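PDB 2R9Q: 2'-deoxycytidine 5'-triphosphate deaminase from Agrobacterium tumefaciens, which probably catalyses the hydrolytic deamination of dCTP to dUTP, releasing ammonia. Local coordinates for residues L47-Y52 against V157-R162; A104-S109 against F168-A173; G117-F122 against V228-K233. One frame throughout, in Å; residues are numbered along the deposited sequence.

Contact 1 (L47-Y52 against V157-R162); sequences LGSKAY and VRRGSR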
# COMPACT_ATOMS: atom_id res chain seq x y z
N LEU B 47 29.33 9.76 -2.11
CA LEU B 47 29.03 9.54 -0.70
C LEU B 47 30.28 9.42 0.16
O LEU B 47 31.31 8.81 -0.23
CB LEU B 47 28.19 8.26 -0.49
CG LEU B 47 26.93 8.02 -1.34
CD1 LEU B 47 26.19 6.78 -0.85
CD2 LEU B 47 26.05 9.25 -1.39
N GLY B 48 30.17 10.04 1.33
CA GLY B 48 31.13 9.88 2.41
C GLY B 48 30.96 8.53 3.13
O GLY B 48 30.32 7.62 2.61
N SER B 49 31.57 8.43 4.30
CA SER B 49 31.63 7.19 5.10
C SER B 49 30.47 6.91 6.08
O SER B 49 30.39 5.83 6.63
CB SER B 49 32.94 7.19 5.90
OG SER B 49 34.06 7.36 5.06
N LYS B 50 29.59 7.89 6.30
CA LYS B 50 28.50 7.77 7.26
C LYS B 50 27.17 8.13 6.57
O LYS B 50 27.09 9.14 5.84
CB LYS B 50 28.64 8.77 8.42
CG LYS B 50 29.77 8.71 9.46
CD LYS B 50 29.32 9.76 10.61
CE LYS B 50 30.25 9.92 11.93
NZ LYS B 50 29.48 10.49 13.21
N ALA B 51 26.14 7.34 6.82
CA ALA B 51 24.77 7.70 6.51
C ALA B 51 23.96 7.86 7.81
O ALA B 51 24.17 7.16 8.80
CB ALA B 51 24.11 6.67 5.59
N TYR B 52 23.05 8.82 7.80
CA TYR B 52 22.19 9.06 8.91
C TYR B 52 20.76 8.74 8.54
O TYR B 52 20.20 9.31 7.61
CB TYR B 52 22.29 10.50 9.38
CG TYR B 52 23.64 10.92 9.86
CD1 TYR B 52 24.14 10.47 11.08
CD2 TYR B 52 24.44 11.76 9.08
CE1 TYR B 52 25.38 10.89 11.53
CE2 TYR B 52 25.67 12.17 9.52
CZ TYR B 52 26.14 11.74 10.75
OH TYR B 52 27.40 12.16 11.16
N VAL B 157 24.80 0.90 -1.08
CA VAL B 157 25.69 2.04 -1.28
C VAL B 157 26.87 1.99 -0.34
O VAL B 157 26.85 1.31 0.67
CB VAL B 157 24.95 3.43 -1.13
CG1 VAL B 157 23.71 3.48 -2.01
CG2 VAL B 157 24.66 3.79 0.36
N ARG B 158 27.91 2.74 -0.67
CA ARG B 158 29.09 2.80 0.13
C ARG B 158 29.85 4.09 -0.14
O ARG B 158 29.47 4.87 -1.02
CB ARG B 158 30.00 1.61 -0.17
CG ARG B 158 30.40 1.51 -1.65
CD ARG B 158 31.23 0.32 -1.90
NE ARG B 158 30.54 -0.92 -1.60
CZ ARG B 158 29.68 -1.52 -2.42
NH1 ARG B 158 29.39 -0.99 -3.59
NH2 ARG B 158 29.11 -2.66 -2.08
N ARG B 159 30.94 4.26 0.60
CA ARG B 159 31.83 5.39 0.39
C ARG B 159 32.26 5.35 -1.07
O ARG B 159 32.70 4.33 -1.56
CB ARG B 159 33.01 5.34 1.35
CG ARG B 159 33.93 6.52 1.20
CD ARG B 159 35.20 6.38 2.01
NE ARG B 159 36.16 7.45 1.67
CZ ARG B 159 36.13 8.69 2.17
NH1 ARG B 159 35.20 9.07 3.05
NH2 ARG B 159 37.04 9.58 1.80
N GLY B 160 32.08 6.47 -1.75
CA GLY B 160 32.35 6.58 -3.16
C GLY B 160 31.18 6.50 -4.13
O GLY B 160 31.32 6.89 -5.26
N SER B 161 30.04 5.98 -3.69
CA SER B 161 28.89 5.80 -4.57
C SER B 161 28.48 7.14 -5.16
O SER B 161 28.57 8.16 -4.50
CB SER B 161 27.72 5.09 -3.85
OG SER B 161 28.04 3.76 -3.51
N ARG B 162 28.08 7.11 -6.42
CA ARG B 162 27.75 8.32 -7.15
C ARG B 162 26.30 8.24 -7.56
O ARG B 162 25.97 7.45 -8.39
CB ARG B 162 28.67 8.46 -8.34
CG ARG B 162 30.06 8.88 -7.94
CD ARG B 162 31.15 8.30 -8.78
NE ARG B 162 30.95 8.68 -10.17
CZ ARG B 162 31.83 8.54 -11.16
NH1 ARG B 162 33.03 8.03 -10.95
NH2 ARG B 162 31.51 8.93 -12.38
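L47 and G160 meet where a type II beta turn, R158 to S161, lies against the loop leading into strand 50-54, in the mainly beta N-terminal domain of the dUTPase clan. Two backbone bonds fasten the turn: L47 N gives its hydrogen to S161 O at 3.0 Å, and G160 N gives its own to L47 O at 2.9 Å, nearly straight at 172°. G160 has a positive phi, at which a side chain would collide with the preceding carbonyl oxygen, so glycine suits this corner.

The branched end of L47 fills the apolar side. The L47 and V157 side chains cross at about a right angle, with L47 CD1 3.6 Å from V157 CG2 and S161 CB also close by. The forked end of the leucine lets it meet V157 here while V94 and L96 of strand 91-101 pack on the same side chain.

S161 closes the turn, and its short side chain brings OG back to R158 N, from which it accepts at 3.0 Å; the R158 guanidinium forms salt bridges with D231 and D229. R159 instead runs across G48: with CG opposite its backbone N (chi1 -178°) and the chain extended, it reaches E30 in a salt bridge, and the same NH1 donates a bent bond (137°) to S49 OG at 2.9 Å.

Contact 2 (A104-S109 against F168-A173); sequences ADMSAS and FRIGHA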
# COMPACT_ATOMS: atom_id res chain seq x y z
N ALA B 104 31.97 34.30 -6.04
CA ALA B 104 30.70 34.99 -5.76
C ALA B 104 29.75 35.16 -6.96
O ALA B 104 28.55 35.40 -6.77
CB ALA B 104 30.96 36.36 -5.10
N ASP B 105 30.28 35.05 -8.18
CA ASP B 105 29.47 35.07 -9.43
C ASP B 105 29.01 33.67 -9.92
O ASP B 105 28.26 33.56 -10.90
CB ASP B 105 30.20 35.83 -10.55
CG ASP B 105 31.49 35.13 -11.02
OD1 ASP B 105 32.27 34.60 -10.20
OD2 ASP B 105 31.73 35.14 -12.25
N MET B 106 29.47 32.63 -9.23
CA MET B 106 29.26 31.24 -9.60
C MET B 106 28.26 30.60 -8.65
O MET B 106 28.41 30.67 -7.43
CB MET B 106 30.59 30.47 -9.57
CG MET B 106 30.52 29.06 -10.15
SD MET B 106 32.07 28.16 -10.10
CE MET B 106 33.12 29.24 -11.11
N SER B 107 27.24 30.00 -9.25
CA SER B 107 26.24 29.20 -8.55
C SER B 107 26.23 27.76 -9.09
O SER B 107 26.97 27.42 -10.00
CB SER B 107 24.85 29.84 -8.71
OG SER B 107 24.32 29.67 -10.01
N ALA B 108 25.41 26.91 -8.48
CA ALA B 108 25.22 25.57 -9.02
C ALA B 108 23.85 24.96 -8.74
O ALA B 108 23.14 25.37 -7.84
CB ALA B 108 26.36 24.65 -8.59
N SER B 109 23.47 23.99 -9.56
CA SER B 109 22.31 23.14 -9.30
C SER B 109 22.65 21.60 -9.35
O SER B 109 23.65 21.20 -9.89
CB SER B 109 21.16 23.53 -10.24
OG SER B 109 21.41 23.17 -11.58
N PHE B 168 27.78 23.57 -12.58
CA PHE B 168 28.18 24.94 -12.19
C PHE B 168 27.95 25.92 -13.31
O PHE B 168 28.10 25.57 -14.48
CB PHE B 168 29.66 24.98 -11.79
CG PHE B 168 30.03 23.99 -10.75
CD1 PHE B 168 29.99 24.32 -9.42
CD2 PHE B 168 30.41 22.71 -11.10
CE1 PHE B 168 30.30 23.41 -8.46
CE2 PHE B 168 30.74 21.79 -10.15
CZ PHE B 168 30.69 22.14 -8.83
N ARG B 169 27.57 27.14 -12.95
CA ARG B 169 27.30 28.19 -13.94
C ARG B 169 27.58 29.64 -13.49
O ARG B 169 27.57 29.95 -12.29
CB ARG B 169 25.85 28.06 -14.39
CG ARG B 169 24.84 28.22 -13.28
CD ARG B 169 23.43 28.24 -13.80
NE ARG B 169 23.05 27.06 -14.57
CZ ARG B 169 22.79 25.86 -14.05
NH1 ARG B 169 22.93 25.61 -12.75
NH2 ARG B 169 22.43 24.88 -14.85
N ILE B 170 27.86 30.52 -14.45
CA ILE B 170 27.88 31.97 -14.20
C ILE B 170 26.72 32.59 -14.96
O ILE B 170 26.63 32.47 -16.16
CB ILE B 170 29.23 32.63 -14.55
CG1 ILE B 170 30.36 31.96 -13.73
CG2 ILE B 170 29.19 34.16 -14.26
CD1 ILE B 170 31.67 31.79 -14.46
N GLY B 171 25.80 33.20 -14.21
CA GLY B 171 24.51 33.63 -14.74
C GLY B 171 23.60 32.48 -15.13
O GLY B 171 23.74 31.35 -14.66
N HIS B 172 22.65 32.77 -16.00
CA HIS B 172 21.68 31.80 -16.46
C HIS B 172 21.46 32.00 -17.94
O HIS B 172 20.48 32.61 -18.34
CB HIS B 172 20.39 31.96 -15.65
CG HIS B 172 19.61 30.70 -15.48
ND1 HIS B 172 18.26 30.70 -15.20
CD2 HIS B 172 19.99 29.40 -15.57
CE1 HIS B 172 17.84 29.45 -15.11
NE2 HIS B 172 18.87 28.64 -15.32
N ALA B 173 22.36 31.44 -18.74
CA ALA B 173 22.42 31.64 -20.19
C ALA B 173 21.53 30.68 -20.96
O ALA B 173 21.99 29.97 -21.87
CB ALA B 173 23.85 31.54 -20.68
O HOH W 1 22.57 27.51 -10.46
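S107 and R169 form the hydrogen-bonded pair at the end of an antiparallel ladder between strands 106-112 and 162-170, within a sheet of the N-terminal dUTPase-like domain. S107 N donates to R169 O at 3.1 Å, almost in line with the carbonyl, and R169 N returns a bond to S107 O at 3.0 Å. The short strand segments are splayed, their directions 140° apart.

On the face carrying M106, A108, F168 and I170 the packing is close and apolar around F168. A108 and F168 are a non-hydrogen-bonded pair whose CA atoms come within 4.4 Å; the small methyl of alanine leaves room for the ring, and A108 CB touches F168 CD1 at 3.7 Å. M106 is extended as far as its sulfur, which approaches the ring obliquely in a Met-aromatic contact, 5.4 Å from SD to the F168 centroid. L21 and I18 of helix 15-23 pack on M106 and F168 respectively.

The same face loosens toward I170 and D105. There D105, exposed, lays OD2 against the methyl I170 CG2 at 3.4 Å, a contact without a hydrogen bond, and G171 turns the chain away at positive phi.

The other face is polar. R169 bends at chi3 (57°), which folds its guanidinium back along the neighbouring strand; NH1 reaches S109 OG at 3.1 Å, 19° out of the guanidinium plane, and also donates to a water that bonds S107 OG. The short serines put hydroxyls close to the long arginine. NE makes a salt bridge to E338 of strand 331-339, so one arginine ties the ladder to the C-terminal half, and that carboxylate together with the serine and the water probably steadies its positive charge.

Contact 3 (G117-F122 against V228-K233); sequences GRLDIF and VDVDKK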
# COMPACT_ATOMS: atom_id res chain seq x y z
N GLY B 117 17.75 7.46 -11.56
CA GLY B 117 16.35 7.46 -11.87
C GLY B 117 15.83 6.10 -12.30
O GLY B 117 14.71 5.74 -11.98
N ARG B 118 16.65 5.34 -13.03
CA ARG B 118 16.24 4.02 -13.49
C ARG B 118 16.01 3.05 -12.33
O ARG B 118 15.37 2.01 -12.52
CB ARG B 118 17.25 3.38 -14.43
CG ARG B 118 17.78 4.19 -15.57
CD ARG B 118 16.80 4.53 -16.66
NE ARG B 118 17.37 5.61 -17.47
CZ ARG B 118 18.10 5.46 -18.57
NH1 ARG B 118 18.31 4.27 -19.10
NH2 ARG B 118 18.60 6.52 -19.16
N LEU B 119 16.54 3.37 -11.15
CA LEU B 119 16.37 2.55 -9.99
C LEU B 119 15.37 3.18 -9.04
O LEU B 119 15.25 2.72 -7.91
CB LEU B 119 17.68 2.36 -9.25
CG LEU B 119 18.65 1.24 -9.61
CD1 LEU B 119 18.63 0.89 -11.07
CD2 LEU B 119 20.06 1.64 -9.16
N ASP B 120 14.70 4.24 -9.49
CA ASP B 120 13.64 4.90 -8.74
C ASP B 120 14.10 5.35 -7.34
O ASP B 120 13.39 5.14 -6.37
CB ASP B 120 12.42 3.96 -8.65
CG ASP B 120 11.09 4.65 -8.36
OD1 ASP B 120 10.83 5.83 -8.74
OD2 ASP B 120 10.27 3.96 -7.76
N ILE B 121 15.29 5.94 -7.26
CA ILE B 121 15.85 6.41 -5.99
C ILE B 121 15.61 7.91 -5.89
O ILE B 121 16.10 8.65 -6.71
CB ILE B 121 17.35 6.12 -5.79
CG1 ILE B 121 17.65 4.63 -6.04
CG2 ILE B 121 17.80 6.58 -4.38
CD1 ILE B 121 19.16 4.25 -6.35
N PHE B 122 14.80 8.32 -4.93
CA PHE B 122 14.58 9.72 -4.60
C PHE B 122 15.83 10.27 -3.93
O PHE B 122 16.35 9.67 -3.00
CB PHE B 122 13.34 9.83 -3.72
CG PHE B 122 13.13 11.14 -3.07
CD1 PHE B 122 12.14 12.01 -3.54
CD2 PHE B 122 13.87 11.50 -1.97
CE1 PHE B 122 11.92 13.20 -2.94
CE2 PHE B 122 13.65 12.72 -1.33
CZ PHE B 122 12.66 13.57 -1.84
N VAL B 228 19.86 -3.76 -4.96
CA VAL B 228 20.66 -3.33 -6.08
C VAL B 228 21.91 -2.61 -5.62
O VAL B 228 21.79 -1.58 -5.00
CB VAL B 228 19.91 -2.40 -7.05
CG1 VAL B 228 20.86 -2.00 -8.19
CG2 VAL B 228 18.69 -3.08 -7.58
N ASP B 229 23.08 -3.17 -5.94
CA ASP B 229 24.36 -2.47 -5.77
C ASP B 229 24.51 -1.39 -6.86
O ASP B 229 24.61 -1.68 -8.04
CB ASP B 229 25.54 -3.45 -5.78
CG ASP B 229 26.82 -2.86 -5.15
OD1 ASP B 229 27.14 -1.68 -5.39
OD2 ASP B 229 27.53 -3.61 -4.42
N VAL B 230 24.50 -0.14 -6.40
CA VAL B 230 24.54 1.03 -7.26
C VAL B 230 25.91 1.25 -7.91
O VAL B 230 26.02 1.97 -8.90
CB VAL B 230 24.09 2.32 -6.49
CG1 VAL B 230 22.72 2.10 -5.82
CG2 VAL B 230 25.17 2.81 -5.49
N ASP B 231 26.93 0.62 -7.35
CA ASP B 231 28.27 0.56 -7.97
C ASP B 231 28.41 -0.52 -9.06
O ASP B 231 29.23 -0.41 -9.90
CB ASP B 231 29.36 0.41 -6.91
CG ASP B 231 29.38 1.55 -5.90
OD1 ASP B 231 28.63 2.53 -6.05
OD2 ASP B 231 30.15 1.47 -4.91
N LYS B 232 27.57 -1.54 -9.04
CA LYS B 232 27.69 -2.66 -9.97
C LYS B 232 26.35 -2.90 -10.64
O LYS B 232 25.82 -3.98 -10.58
CB LYS B 232 28.09 -3.96 -9.23
CG LYS B 232 28.88 -3.84 -7.95
CD LYS B 232 30.32 -3.41 -8.17
CE LYS B 232 31.23 -3.96 -7.04
NZ LYS B 232 30.63 -3.73 -5.65
N LYS B 233 25.78 -1.88 -11.27
CA LYS B 233 24.40 -2.00 -11.78
C LYS B 233 24.27 -2.98 -12.97
O LYS B 233 23.29 -3.70 -13.05
CB LYS B 233 23.80 -0.63 -12.12
CG LYS B 233 23.74 0.36 -10.98
CD LYS B 233 23.07 1.65 -11.44
CE LYS B 233 23.31 2.78 -10.48
NZ LYS B 233 24.67 3.37 -10.58
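The turn between helix 114-118 and strand 121-127, close to a bound peptide, packs through L119 and I121 on strand 228-229 and the loop that follows it. No hydrogen bond crosses; the contact is made by aliphatic groups. L119 and V228 reach toward each other tip to tip, with L119 CD2 3.9 Å from V228 CG1. The valine presents that methyl because CG1 lies opposite its backbone N (chi1 180°). The same leucine methyl meets the aliphatic part of K233 obliquely, CD2 to CE at 3.7 Å, and is 4.3 Å from V230 CG1. I121 adds CD1, which crosses V230 at a slant, 4.2 Å from V230 CG1. Branched residues suit this buried seam, since each offers methyls to more than one neighbour.

Strand 228-229 is an outermost strand of a small mixed sheet, running parallel to strand 155-157, and the contact joins the family's N-terminal and C-terminal sequence ranges. I155 of the middle strand packs on both I121 and V230.

Between the two valines, D229 shapes the chain in an Asx turn: its OD1 accepts from D231 N at 3.0 Å through the anti lone pair. K233 suits its place by having two characters. Its methylenes cover L119, while a bend at chi4 (76°) carries the ammonium back to V230 O, where NZ donates in the carbonyl plane at 2.6 Å. Apolar side chains of the peptide pack on R118, L119 and K233, and R118 NH1 donates two hydrogen bonds to the peptide backbone.

Contacts 1 and 3 adjoin, their centres about 14 Å apart. D231 is the bridge: its OD2 forms a salt bridge with R158 NH1 at 2.9 Å and its OD1 probably a hydrogen bond with S161 OG, also at 2.9 Å, while V157 packs on V230 beside them. The turn of contact 1 therefore rests on the loop after strand 228-229. Contact 2 stands apart, about 27 Å from contact 1 and 29 Å from contact 3 between centres, and across the chain's centre from contact 3. Strand 162-170 nevertheless leads from contact 1 into contact 2, and strand 106-112 is followed by helix 114-118 of contact 3. Of the three, contact 3 lies at the bound peptide.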